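UDP-D-quinovosamine 4-dehydrogenase (Vibrio fischeri, PDB 3NKL) is a fragment of a membrane-associated polysaccharide-synthase-family enzyme, thought to act as an oxidoreductase and lyase on nucleotide sugars, and comprises its CoA-binding-type Rossmann domain. Local coordinates at residues F34-D38 / R39-K43; V117-D120 / D121-G124. All blocks are in the same frame, centred on the assembly; numbering follows the deposited sequence.

Contact 1. Residues F34-D38 / R39-K43; sequences FIDDD and RKKHK. With SO4 (sulfate ion), chain J.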
# COMPACT_ATOMS: atom_id res chain seq x y z
N PHE B 34 -14.06 2.92 1.34
CA PHE B 34 -12.74 2.68 1.89
C PHE B 34 -12.45 3.67 3.00
O PHE B 34 -12.93 4.80 2.98
CB PHE B 34 -11.64 2.89 0.83
CG PHE B 34 -11.64 1.87 -0.27
CD1 PHE B 34 -12.25 2.13 -1.48
CD2 PHE B 34 -11.00 0.65 -0.09
CE1 PHE B 34 -12.23 1.19 -2.50
CE2 PHE B 34 -10.98 -0.30 -1.10
CZ PHE B 34 -11.58 -0.03 -2.30
N ILE B 35 -11.63 3.25 3.95
CA ILE B 35 -11.00 4.17 4.89
C ILE B 35 -9.50 4.16 4.59
O ILE B 35 -8.93 3.09 4.34
CB ILE B 35 -11.23 3.72 6.34
CG1 ILE B 35 -12.72 3.67 6.65
CG2 ILE B 35 -10.53 4.68 7.32
CD1 ILE B 35 -13.36 5.06 6.76
N ASP B 36 -8.86 5.33 4.58
CA ASP B 36 -7.41 5.41 4.37
C ASP B 36 -6.80 6.57 5.16
O ASP B 36 -7.35 7.68 5.16
CB ASP B 36 -7.07 5.55 2.89
CG ASP B 36 -5.61 5.20 2.58
OD1 ASP B 36 -5.35 4.10 2.04
OD2 ASP B 36 -4.71 6.02 2.88
N ASP B 37 -5.67 6.32 5.82
CA ASP B 37 -4.98 7.32 6.64
C ASP B 37 -4.41 8.45 5.79
O ASP B 37 -4.04 9.50 6.32
CB ASP B 37 -3.83 6.67 7.42
CG ASP B 37 -4.30 5.66 8.46
OD1 ASP B 37 -5.39 5.87 9.05
OD2 ASP B 37 -3.58 4.67 8.70
N ASP B 38 -4.32 8.25 4.48
CA ASP B 38 -3.70 9.26 3.60
C ASP B 38 -4.68 10.38 3.26
O ASP B 38 -5.54 10.24 2.40
CB ASP B 38 -3.16 8.58 2.33
CG ASP B 38 -2.37 9.54 1.42
OD1 ASP B 38 -2.48 10.78 1.58
OD2 ASP B 38 -1.65 9.04 0.54
N ARG B 39 -4.56 11.50 3.96
CA ARG B 39 -5.41 12.66 3.71
C ARG B 39 -5.49 13.05 2.24
O ARG B 39 -6.50 13.59 1.79
CB ARG B 39 -4.94 13.85 4.54
CG ARG B 39 -5.21 13.70 6.02
CD ARG B 39 -4.57 14.82 6.80
NE ARG B 39 -4.88 14.73 8.22
CZ ARG B 39 -4.41 15.57 9.14
NH1 ARG B 39 -3.61 16.56 8.78
NH2 ARG B 39 -4.74 15.42 10.41
N LYS B 40 -4.42 12.79 1.49
CA LYS B 40 -4.42 13.09 0.06
C LYS B 40 -5.51 12.31 -0.67
O LYS B 40 -5.96 12.72 -1.75
CB LYS B 40 -3.05 12.78 -0.56
CG LYS B 40 -1.92 13.67 -0.06
CD LYS B 40 -0.58 13.25 -0.65
CE LYS B 40 0.56 14.12 -0.11
NZ LYS B 40 1.89 13.68 -0.62
N LYS B 41 -5.94 11.20 -0.09
CA LYS B 41 -6.96 10.35 -0.71
C LYS B 41 -8.38 10.64 -0.22
O LYS B 41 -9.35 10.06 -0.72
CB LYS B 41 -6.63 8.86 -0.48
CG LYS B 41 -5.32 8.42 -1.13
CD LYS B 41 -5.16 6.90 -1.09
CE LYS B 41 -3.88 6.49 -1.83
NZ LYS B 41 -3.75 5.02 -1.99
N HIS B 42 -8.51 11.52 0.77
CA HIS B 42 -9.82 11.76 1.36
C HIS B 42 -10.80 12.26 0.31
O HIS B 42 -10.52 13.18 -0.46
CB HIS B 42 -9.73 12.74 2.53
CG HIS B 42 -11.06 13.04 3.17
ND1 HIS B 42 -11.80 12.08 3.82
CD2 HIS B 42 -11.76 14.19 3.26
CE1 HIS B 42 -12.91 12.62 4.28
NE2 HIS B 42 -12.91 13.91 3.95
N LYS B 43 -11.96 11.61 0.28
CA LYS B 43 -13.02 11.92 -0.66
C LYS B 43 -12.65 11.75 -2.14
O LYS B 43 -13.36 12.26 -3.00
CB LYS B 43 -13.62 13.30 -0.37
CG LYS B 43 -14.51 13.27 0.87
CD LYS B 43 -15.06 14.66 1.23
CE LYS B 43 -16.21 14.53 2.23
NZ LYS B 43 -16.56 15.83 2.87
S SO4 J . -13.59 17.11 5.99
O1 SO4 J . -14.32 16.55 4.85
O2 SO4 J . -13.56 18.56 5.84
O3 SO4 J . -14.24 16.77 7.25
O4 SO4 J . -12.23 16.59 5.99
O HOH W 1 -2.95 4.48 0.51
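Lys41 N donates to Asp38 O at 2.7 Å, closing a tight turn that leads from the end of strand 29-35 into the short 3-10 segment 39-41. The same aspartate holds the start of that segment with its side chain. With CG swung away from its own backbone N (chi1 -174°), the carboxylate reaches forward, and Asp38 OD1 accepts from Lys40 N at 2.8 Å, on the anti side and out of the carboxylate plane, in a rather bent bond. Two residues earlier, Asp36 OD2 uses its anti lone pair for Asp38 N at 2.8 Å, an Asx turn that bends the chain out of the strand. Lys41, extended beyond CG, lays its CD against the Asp36 carboxylate, 4.1 Å from Asp36 CG. Lys41 NZ stops 4.4 Å from Asp36 OD1, beyond salt-bridge range; a water bridges the two, accepting from Lys41 NZ at 2.7 Å and donating to Asp36 OD1. Lys41 NZ also bonds Ala12 O and Ser75 OG of the second subunit, while Asp36 OD1 accepts from Ala12 N. Farther on, His42 NE2 and Lys43 NZ converge on O1 of a sulfate, probably from the crystallisation liquor; His42 NE2 meets sulfate O1 at the ring edge, 3.1 Å away, and Tyr56 OH also hydrogen-bonds the sulfate. Strand 29-35 runs between strands 5-10 and 49-52, so this turn leaves an inner strand of a Rossmann-type sheet, close to the glycine-rich loop that follows strand 5-10, and faces the second subunit.

Contact 2. Residues V117-D120 / D121-G124; sequences VSID and DLLG
Ile119 CD1 lies against Leu123 CD1 at 3.6 Å, one helical turn on, while Leu122 CD2 approaches Ile119 CD1 and Leu122 CD1 meets Val117 CG2 at 3.8 Å. Ile119 can reach along the helix because CG1 is turned away from the backbone N (chi1 -173°), bringing the far end of a side chain that starts out away from the next turn back over Leu123. Val117 and Leu122 cross at about a right angle and pass the packing on to helix 78-89, at Ile85 and Ala89 respectively. The backbone bonds are Leu122 N to Ser118 O, 2.8 Å, and Leu123 N to Ile119 O, 2.9 Å. At the polar edge Ser118 OG sits between its backbone N and carbonyl carbon, which points it at Asp121 N, 3.0 Å away. The Asp121 carboxylate folds back beside that hydroxyl; Asp121 OD1 accepts at 2.7 Å from a water that in turn accepts from Ser118 N. The other end closes with a weak bond from Gly124 N to Asp120 O, where the glycine leaves helical geometry with positive phi. This is a serine N-cap on a short surface helix, with a water standing between the Asp121 carboxylate and the Ser118 amide that a capping box would join directly.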
# COMPACT_ATOMS: atom_id res chain seq x y z
N VAL B 117 -9.11 -10.85 13.67
CA VAL B 117 -7.91 -10.42 14.40
C VAL B 117 -7.86 -11.08 15.78
O VAL B 117 -8.89 -11.46 16.33
CB VAL B 117 -7.78 -8.89 14.52
CG1 VAL B 117 -7.74 -8.26 13.13
CG2 VAL B 117 -8.90 -8.32 15.37
N SER B 118 -6.67 -11.24 16.36
CA SER B 118 -6.61 -11.87 17.69
C SER B 118 -7.32 -11.02 18.73
O SER B 118 -7.37 -9.79 18.61
CB SER B 118 -5.17 -12.17 18.13
OG SER B 118 -4.43 -10.97 18.33
N ILE B 119 -7.87 -11.67 19.75
CA ILE B 119 -8.46 -10.98 20.88
C ILE B 119 -7.40 -10.15 21.61
O ILE B 119 -7.70 -9.08 22.15
CB ILE B 119 -9.07 -11.97 21.87
CG1 ILE B 119 -9.83 -11.23 22.96
CG2 ILE B 119 -7.99 -12.88 22.48
CD1 ILE B 119 -11.19 -10.77 22.52
N ASP B 120 -6.16 -10.64 21.64
CA ASP B 120 -5.05 -9.87 22.20
C ASP B 120 -4.91 -8.53 21.48
O ASP B 120 -4.82 -7.49 22.11
CB ASP B 120 -3.74 -10.65 22.09
CG ASP B 120 -3.63 -11.75 23.13
OD1 ASP B 120 -4.31 -11.67 24.17
OD2 ASP B 120 -2.84 -12.69 22.90
N ASP B 121 -4.90 -8.58 20.15
CA ASP B 121 -4.76 -7.36 19.35
C ASP B 121 -6.02 -6.51 19.47
O ASP B 121 -5.94 -5.28 19.58
CB ASP B 121 -4.51 -7.68 17.89
CG ASP B 121 -3.07 -8.08 17.62
OD1 ASP B 121 -2.73 -8.42 16.46
OD2 ASP B 121 -2.27 -8.04 18.58
N LEU B 122 -7.18 -7.16 19.44
CA LEU B 122 -8.45 -6.44 19.53
C LEU B 122 -8.52 -5.60 20.80
O LEU B 122 -9.03 -4.48 20.79
CB LEU B 122 -9.61 -7.45 19.58
CG LEU B 122 -11.02 -6.93 19.28
CD1 LEU B 122 -11.14 -6.45 17.81
CD2 LEU B 122 -12.00 -8.05 19.57
N LEU B 123 -8.06 -6.17 21.90
CA LEU B 123 -8.28 -5.57 23.21
C LEU B 123 -7.04 -4.82 23.71
O LEU B 123 -7.09 -4.11 24.70
CB LEU B 123 -8.73 -6.62 24.25
CG LEU B 123 -10.03 -7.38 23.92
CD1 LEU B 123 -10.42 -8.30 25.06
CD2 LEU B 123 -11.18 -6.42 23.63
N GLY B 124 -5.92 -4.99 23.01
CA GLY B 124 -4.69 -4.34 23.42
C GLY B 124 -4.29 -4.90 24.76
O GLY B 124 -4.17 -4.17 25.74
O HOH W 2 -4.26 -9.93 14.90

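Overall arrangement
Contacts 1 and 2 follow one another along the chain and do not touch: their centres are 25 Å apart and their nearest atoms about 14 Å. Both are surface segments just after a strand, one a turn and 3-10 segment, the other a short helix. Residues 34-43 leave an inner parallel strand beside the glycine-rich loop, at the subunit interface. In Rossmann-type folds this region commonly receives a nucleotide; what lies near it here is sulfate and, about 4 Å from the Asp36 side chain, glycerol, both probably from the crystallisation liquor. Residues 117-124 follow the outermost strand of this chain's sheet, 115-116, pack on helix 78-89 and meet no other chain of the assembly.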